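Local coordinates for restriction endonuclease UbaLAI (Unidentified, PDB 5O63), which is a monomeric Type IIE restriction endonuclease whose N-terminal B3 domain, the fragment crystallised, binds cognate DNA, at residues F50-I55 and A80-Y84; Y7-V12 and I110-H116. One frame throughout, in Å; residues are numbered along the deposited sequence. Where two conformers were deposited one is given.

Contact 1: residues F50-I55 and A80-Y84; sequences FPDMPI and AYKYY. With nucleotides of chain C.
Met-53 and Phe-50 cover opposite faces of the Tyr-81 ring. Met-53, an engineered substitution for leucine, is bent at its last torsion (chi3 50°), and its CE sits over the middle of the ring, 3.5 Å from the Tyr-81 centroid and only 7° off the normal. This CH-pi contact is joined by a more distant Met-aromatic one, with SD above the same face. From the other side comes Phe-50, whose CB lies 3.6 Å from Tyr-81 CE2 while its own ring leads off to meet Phe-111 edge-to-face. Further along, Ile-55 sets CG2 over the Tyr-83 ring, 4.3 Å from that ring's centroid.

Between loop and strand, a water bridges at the phenol end of Tyr-81. Pro-51 O lies at the ring edge of Tyr-81 and is hydrogen-bonded to this water, whose O is 2.6 Å from Pro-51 O and 2.8 Å from Tyr-81 OH, its second partner. Arg-90 provides a further partner for the hydroxyl. With CG opposite the main-chain nitrogen (chi1 -179°), Tyr-81 reaches out from strand 75-84 toward the 50-55 loop. Replacing the phenol by an alanine here is likely to open a gap between Met-53 CE and Phe-50 CB and to leave Arg-90 and the water without that hydroxyl.

In this DNA-binding pseudobarrel of the B3 family, the same strand turns its other side to the DNA. The Lys-82 chain folds so that NZ donates to DC3 of chain C, 2.7 Å from its OP1. A second, weak bond joins Lys-82 to OP2 of DC4 of chain C. The same OP2 of DC4 receives a very short bond, 2.5 Å, from Tyr-84 OH. Over the centre of the Tyr-84 ring rests the thymine methyl of DT5 of chain C, bringing a base edge as well as the phosphates against the strand.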
# COMPACT_ATOMS: atom_id res chain seq x y z
N PHE A 50 -8.72 3.35 -1.99
CA PHE A 50 -8.72 2.44 -3.13
C PHE A 50 -9.82 2.71 -4.14
O PHE A 50 -10.73 3.51 -3.88
CB PHE A 50 -8.81 1.00 -2.61
CG PHE A 50 -7.54 0.58 -1.93
CD1 PHE A 50 -6.37 0.32 -2.71
CD2 PHE A 50 -7.46 0.57 -0.55
CE1 PHE A 50 -5.15 -0.05 -2.09
CE2 PHE A 50 -6.26 0.21 0.10
CZ PHE A 50 -5.11 -0.12 -0.64
N PRO A 51 -9.70 2.11 -5.32
CA PRO A 51 -10.70 2.40 -6.35
C PRO A 51 -12.09 1.99 -5.86
O PRO A 51 -12.23 1.14 -4.96
CB PRO A 51 -10.25 1.52 -7.54
CG PRO A 51 -8.85 1.30 -7.34
CD PRO A 51 -8.62 1.24 -5.85
N ASP A 52 -13.11 2.61 -6.43
CA ASP A 52 -14.46 2.16 -6.17
C ASP A 52 -14.57 0.70 -6.58
O ASP A 52 -14.11 0.31 -7.66
CB ASP A 52 -15.48 3.02 -6.93
CG ASP A 52 -15.59 4.42 -6.37
OD1 ASP A 52 -15.45 4.60 -5.15
OD2 ASP A 52 -15.84 5.35 -7.17
N MET A 53 -15.13 -0.11 -5.70
CA MET A 53 -15.45 -1.47 -6.04
C MET A 53 -16.91 -1.63 -5.74
O MET A 53 -17.28 -1.72 -4.59
CB MET A 53 -14.62 -2.50 -5.25
CG MET A 53 -15.09 -3.92 -5.48
SD MET A 53 -13.87 -5.18 -5.10
CE MET A 53 -13.41 -4.61 -3.48
N PRO A 54 -17.77 -1.59 -6.77
CA PRO A 54 -19.17 -1.79 -6.43
C PRO A 54 -19.37 -3.19 -5.84
O PRO A 54 -18.76 -4.17 -6.28
CB PRO A 54 -19.88 -1.63 -7.78
CG PRO A 54 -18.85 -2.11 -8.76
CD PRO A 54 -17.53 -1.64 -8.22
N ILE A 55 -20.16 -3.24 -4.78
CA ILE A 55 -20.59 -4.51 -4.18
C ILE A 55 -22.09 -4.60 -4.45
O ILE A 55 -22.91 -4.04 -3.71
CB ILE A 55 -20.27 -4.54 -2.65
CG1 ILE A 55 -18.76 -4.58 -2.42
CG2 ILE A 55 -20.87 -5.75 -1.97
CD1 ILE A 55 -18.23 -3.26 -2.15
N ALA A 80 -4.93 -7.20 -6.89
CA ALA A 80 -6.34 -7.57 -6.73
C ALA A 80 -6.88 -6.99 -5.46
O ALA A 80 -6.20 -6.95 -4.43
CB ALA A 80 -6.54 -9.13 -6.74
N TYR A 81 -8.10 -6.51 -5.55
CA TYR A 81 -8.80 -5.88 -4.40
C TYR A 81 -10.01 -6.78 -4.13
O TYR A 81 -10.94 -6.93 -4.99
CB TYR A 81 -9.16 -4.46 -4.79
CG TYR A 81 -9.87 -3.59 -3.77
CD1 TYR A 81 -9.78 -3.84 -2.39
CD2 TYR A 81 -10.57 -2.45 -4.19
CE1 TYR A 81 -10.42 -2.99 -1.48
CE2 TYR A 81 -11.21 -1.62 -3.29
CZ TYR A 81 -11.12 -1.90 -1.94
OH TYR A 81 -11.76 -1.06 -1.06
N LYS A 82 -9.97 -7.48 -2.99
CA LYS A 82 -10.93 -8.54 -2.71
C LYS A 82 -11.97 -8.16 -1.68
O LYS A 82 -11.59 -7.58 -0.65
CB LYS A 82 -10.21 -9.81 -2.23
CG LYS A 82 -8.94 -10.18 -3.02
CD LYS A 82 -9.28 -10.69 -4.47
CE LYS A 82 -10.04 -11.97 -4.40
NZ LYS A 82 -10.26 -12.44 -5.80
N TYR A 83 -13.23 -8.46 -1.93
CA TYR A 83 -14.29 -8.36 -0.89
C TYR A 83 -14.72 -9.77 -0.53
O TYR A 83 -15.13 -10.54 -1.41
CB TYR A 83 -15.49 -7.57 -1.41
CG TYR A 83 -16.69 -7.69 -0.53
CD1 TYR A 83 -16.74 -7.07 0.70
CD2 TYR A 83 -17.81 -8.44 -0.94
CE1 TYR A 83 -17.87 -7.15 1.50
CE2 TYR A 83 -18.94 -8.55 -0.13
CZ TYR A 83 -18.96 -7.90 1.09
OH TYR A 83 -20.06 -8.00 1.90
N TYR A 84 -14.63 -10.13 0.75
CA TYR A 84 -15.05 -11.43 1.20
C TYR A 84 -16.22 -11.27 2.15
O TYR A 84 -16.09 -10.70 3.27
CB TYR A 84 -13.91 -12.18 1.86
CG TYR A 84 -12.93 -12.75 0.84
CD1 TYR A 84 -13.33 -13.72 -0.08
CD2 TYR A 84 -11.59 -12.34 0.82
CE1 TYR A 84 -12.43 -14.24 -1.00
CE2 TYR A 84 -10.65 -12.90 -0.11
CZ TYR A 84 -11.11 -13.84 -1.01
OH TYR A 84 -10.27 -14.40 -1.95
P DC C 4 -11.92 -16.32 -4.66
OP1 DC C 4 -13.09 -16.25 -5.63
OP2 DC C 4 -11.38 -15.03 -4.07
O5' DC C 4 -12.26 -17.21 -3.39
C5' DC C 4 -12.80 -18.53 -3.67
C4' DC C 4 -12.84 -19.36 -2.41
O4' DC C 4 -11.49 -19.53 -1.95
C3' DC C 4 -13.66 -18.78 -1.25
O3' DC C 4 -14.82 -19.52 -1.19
C2' DC C 4 -12.83 -19.10 -0.05
C1' DC C 4 -11.51 -19.63 -0.56
N1 DC C 4 -10.39 -18.83 -0.00
C2 DC C 4 -9.75 -19.33 1.14
O2 DC C 4 -10.16 -20.43 1.61
N3 DC C 4 -8.71 -18.65 1.64
C4 DC C 4 -8.35 -17.46 1.12
N4 DC C 4 -7.36 -16.81 1.74
C5 DC C 4 -8.99 -16.93 -0.05
C6 DC C 4 -10.04 -17.64 -0.56
P DC C 3 -6.77 -13.69 -5.57
OP1 DC C 3 -7.71 -13.01 -6.52
OP2 DC C 3 -6.55 -13.03 -4.28
O5' DC C 3 -7.47 -15.09 -5.26
C5' DC C 3 -7.94 -15.88 -6.41
C4' DC C 3 -8.42 -17.24 -5.92
O4' DC C 3 -7.34 -17.91 -5.27
C3' DC C 3 -9.50 -17.26 -4.88
O3' DC C 3 -10.77 -17.05 -5.45
C2' DC C 3 -9.39 -18.69 -4.33
C1' DC C 3 -7.90 -18.88 -4.36
N1 DC C 3 -7.23 -18.71 -3.04
C2 DC C 3 -7.23 -19.78 -2.17
O2 DC C 3 -7.90 -20.77 -2.47
N3 DC C 3 -6.50 -19.70 -1.06
C4 DC C 3 -5.84 -18.54 -0.73
N4 DC C 3 -5.13 -18.54 0.40
C5 DC C 3 -5.83 -17.40 -1.60
C6 DC C 3 -6.53 -17.55 -2.77
P DT C 5 -16.02 -19.18 -0.17
OP1 DT C 5 -17.11 -20.09 -0.62
OP2 DT C 5 -16.14 -17.72 -0.06
O5' DT C 5 -15.51 -19.69 1.27
C5' DT C 5 -15.42 -21.10 1.47
C4' DT C 5 -14.90 -21.45 2.86
O4' DT C 5 -13.52 -20.94 2.97
C3' DT C 5 -15.68 -20.88 4.03
O3' DT C 5 -15.66 -21.82 5.08
C2' DT C 5 -14.81 -19.67 4.45
C1' DT C 5 -13.42 -20.25 4.17
N1 DT C 5 -12.40 -19.25 4.02
C2 DT C 5 -11.22 -19.37 4.74
O2 DT C 5 -11.00 -20.33 5.44
N3 DT C 5 -10.33 -18.35 4.62
C4 DT C 5 -10.49 -17.21 3.86
O4 DT C 5 -9.65 -16.35 3.82
C5 DT C 5 -11.74 -17.14 3.08
C7 DT C 5 -12.01 -15.93 2.20
C6 DT C 5 -12.62 -18.15 3.20
O HOH W 1 -12.58 1.23 -2.35

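Contact 2: residues Y7-V12 and I110-H116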
# COMPACT_ATOMS: atom_id res chain seq x y z
N TYR A 7 10.32 11.55 -1.14
CA TYR A 7 10.01 10.16 -1.45
C TYR A 7 8.90 9.95 -2.48
O TYR A 7 9.04 9.18 -3.43
CB TYR A 7 9.61 9.48 -0.10
CG TYR A 7 9.06 8.10 -0.31
CD1 TYR A 7 9.91 7.03 -0.49
CD2 TYR A 7 7.67 7.86 -0.32
CE1 TYR A 7 9.39 5.68 -0.66
CE2 TYR A 7 7.17 6.59 -0.52
CZ TYR A 7 8.03 5.52 -0.68
OH TYR A 7 7.47 4.27 -0.86
N ALA A 8 7.77 10.59 -2.27
CA ALA A 8 6.65 10.46 -3.21
C ALA A 8 7.03 10.92 -4.60
O ALA A 8 6.68 10.24 -5.60
CB ALA A 8 5.41 11.25 -2.70
N LYS A 9 7.73 12.06 -4.71
CA LYS A 9 8.12 12.54 -6.01
C LYS A 9 9.07 11.55 -6.69
O LYS A 9 8.98 11.31 -7.89
CB LYS A 9 8.75 13.97 -5.89
CG LYS A 9 7.69 15.01 -5.55
CD LYS A 9 8.23 16.47 -5.47
CE LYS A 9 8.66 16.97 -6.78
NZ LYS A 9 10.03 16.49 -7.09
N GLU A 10 9.95 10.94 -5.92
CA GLU A 10 10.92 9.99 -6.44
C GLU A 10 10.21 8.72 -6.97
O GLU A 10 10.57 8.12 -8.02
CB GLU A 10 11.92 9.65 -5.33
CG GLU A 10 13.26 9.06 -5.84
N LEU A 11 9.18 8.31 -6.23
CA LEU A 11 8.44 7.09 -6.63
C LEU A 11 7.71 7.36 -7.96
O LEU A 11 7.70 6.49 -8.90
CB LEU A 11 7.49 6.70 -5.49
CG LEU A 11 6.66 5.44 -5.58
CD1 LEU A 11 7.54 4.32 -6.10
CD2 LEU A 11 6.24 5.14 -4.17
N VAL A 12 7.12 8.55 -8.09
CA VAL A 12 6.39 8.85 -9.34
C VAL A 12 7.38 8.98 -10.50
O VAL A 12 7.18 8.43 -11.60
CB VAL A 12 5.50 10.09 -9.16
CG1 VAL A 12 4.99 10.59 -10.44
CG2 VAL A 12 4.35 9.71 -8.19
N ILE A 110 3.43 0.64 1.72
CA ILE A 110 3.05 1.99 1.37
C ILE A 110 2.32 1.95 0.03
O ILE A 110 2.83 1.40 -0.93
CB ILE A 110 4.23 2.93 1.27
CG1 ILE A 110 5.01 2.98 2.59
CG2 ILE A 110 3.72 4.36 0.76
CD1 ILE A 110 6.26 3.77 2.46
N PHE A 111 1.13 2.54 -0.02
CA PHE A 111 0.42 2.73 -1.28
C PHE A 111 0.33 4.23 -1.49
O PHE A 111 0.02 4.98 -0.58
CB PHE A 111 -0.99 2.15 -1.24
CG PHE A 111 -1.07 0.65 -1.03
CD1 PHE A 111 -1.31 -0.16 -2.12
CD2 PHE A 111 -1.01 0.10 0.27
CE1 PHE A 111 -1.42 -1.56 -1.94
CE2 PHE A 111 -1.11 -1.30 0.43
CZ PHE A 111 -1.32 -2.08 -0.68
N LEU A 112 0.56 4.67 -2.72
CA LEU A 112 0.46 6.08 -3.04
C LEU A 112 -0.48 6.20 -4.23
O LEU A 112 -0.34 5.43 -5.18
CB LEU A 112 1.83 6.64 -3.43
CG LEU A 112 2.00 8.15 -3.59
CD1 LEU A 112 2.07 8.76 -2.22
CD2 LEU A 112 3.26 8.48 -4.48
N PHE A 113 -1.45 7.11 -4.16
CA PHE A 113 -2.27 7.41 -5.32
C PHE A 113 -1.84 8.78 -5.79
O PHE A 113 -1.96 9.74 -5.04
CB PHE A 113 -3.78 7.38 -5.03
CG PHE A 113 -4.61 7.74 -6.25
CD1 PHE A 113 -4.81 6.83 -7.26
CD2 PHE A 113 -5.11 9.03 -6.40
CE1 PHE A 113 -5.55 7.16 -8.40
CE2 PHE A 113 -5.85 9.37 -7.52
CZ PHE A 113 -6.07 8.43 -8.52
N ALA A 114 -1.29 8.87 -6.98
CA ALA A 114 -0.82 10.17 -7.45
C ALA A 114 -1.58 10.68 -8.67
O ALA A 114 -1.89 9.93 -9.58
CB ALA A 114 0.67 10.11 -7.74
N ARG A 115 -1.89 11.98 -8.67
CA ARG A 115 -2.25 12.70 -9.89
C ARG A 115 -0.96 13.18 -10.53
O ARG A 115 -0.07 13.72 -9.86
CB ARG A 115 -3.17 13.87 -9.59
CG ARG A 115 -4.34 13.57 -8.68
CD ARG A 115 -5.58 13.24 -9.45
NE ARG A 115 -6.66 12.86 -8.55
CZ ARG A 115 -7.76 12.21 -8.93
NH1 ARG A 115 -7.92 11.87 -10.21
NH2 ARG A 115 -8.69 11.89 -8.04
N HIS A 116 -0.87 13.00 -11.84
CA HIS A 116 0.32 13.38 -12.57
C HIS A 116 0.12 14.70 -13.27
O HIS A 116 -1.00 15.08 -13.61
CB HIS A 116 0.69 12.30 -13.58
CG HIS A 116 0.89 10.95 -12.94
ND1 HIS A 116 0.43 9.78 -13.52
CD2 HIS A 116 1.45 10.59 -11.76
CE1 HIS A 116 0.71 8.76 -12.73
NE2 HIS A 116 1.35 9.22 -11.66
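Ala-8 and Val-12, one turn apart on helix 7-12, meet Leu-112 and Ala-114 of strand 110-116. The two axes pass 10.2 Å apart, and the helix runs across the strand with 74° between their N-to-C directions. The nearest backbone pairs at this crossing are Ala-8 with Leu-112 and Val-12 with Ala-114, each with CA atoms 7.6 Å apart. Within the helix, Leu-11 N and Val-12 N bond back to Tyr-7 O and Ala-8 O.

At the first end, Tyr-7 and Ile-110 approach from opposite directions, and Tyr-7 OH comes within 3.6 Å of Ile-110 CD1. That hydroxyl finds its polar partner in Asp-126. Leu-112, in one of its two modelled conformers, puts CD2 3.9 Å from Ala-8 CB and more loosely against Leu-11 and Val-12.

This helix packs on one side of the B3 pseudobarrel, where strand 108-116 is flanked by strands 19-28 and 121-128; Ile-110 and Tyr-7 also meet helix 136-144. Strand 121-128 supplies Tyr-124, against which Leu-11, Val-12 and Ala-114 pack as well. Phe-111, on the reverse side of strand 110-116, pairs edge-to-face with Phe-125. Nothing here approaches the bound DNA more closely than about 13 Å.

Val-12 sends its two branches different ways. CG1 stands opposite the backbone nitrogen (chi1 168°) and is thereby carried to the imidazole of His-116, which it meets obliquely, 3.8 Å from CD2, while CG2 rests on Ala-114, 3.7 Å from its CB. Both ring nitrogens of His-116 are hydrogen-bonded, ND1 to Ser-120 and NE2 to the hydroxyl of Tyr-124, which fixes the rotation of the imidazole.

The two contacts lie on one mixed sheet, their centres 21 Å apart: strand 75-84 carries the second segment of contact 1 and strand 108-116 that of contact 2, with strands 62-70 and 121-128 between them. Along the chain contact 1 is nested inside contact 2, since the 50-55 loop and strand 75-84 both fall between the N-terminal helix and strand 108-116. They touch directly where Phe-50 CE1 meets Phe-111 CD1 at 3.8 Å, which connects the loop to the back of the helix-covered strand. Contact 1 thus belongs to the part of the pseudobarrel that meets the DNA, and contact 2 to a part packed away from it.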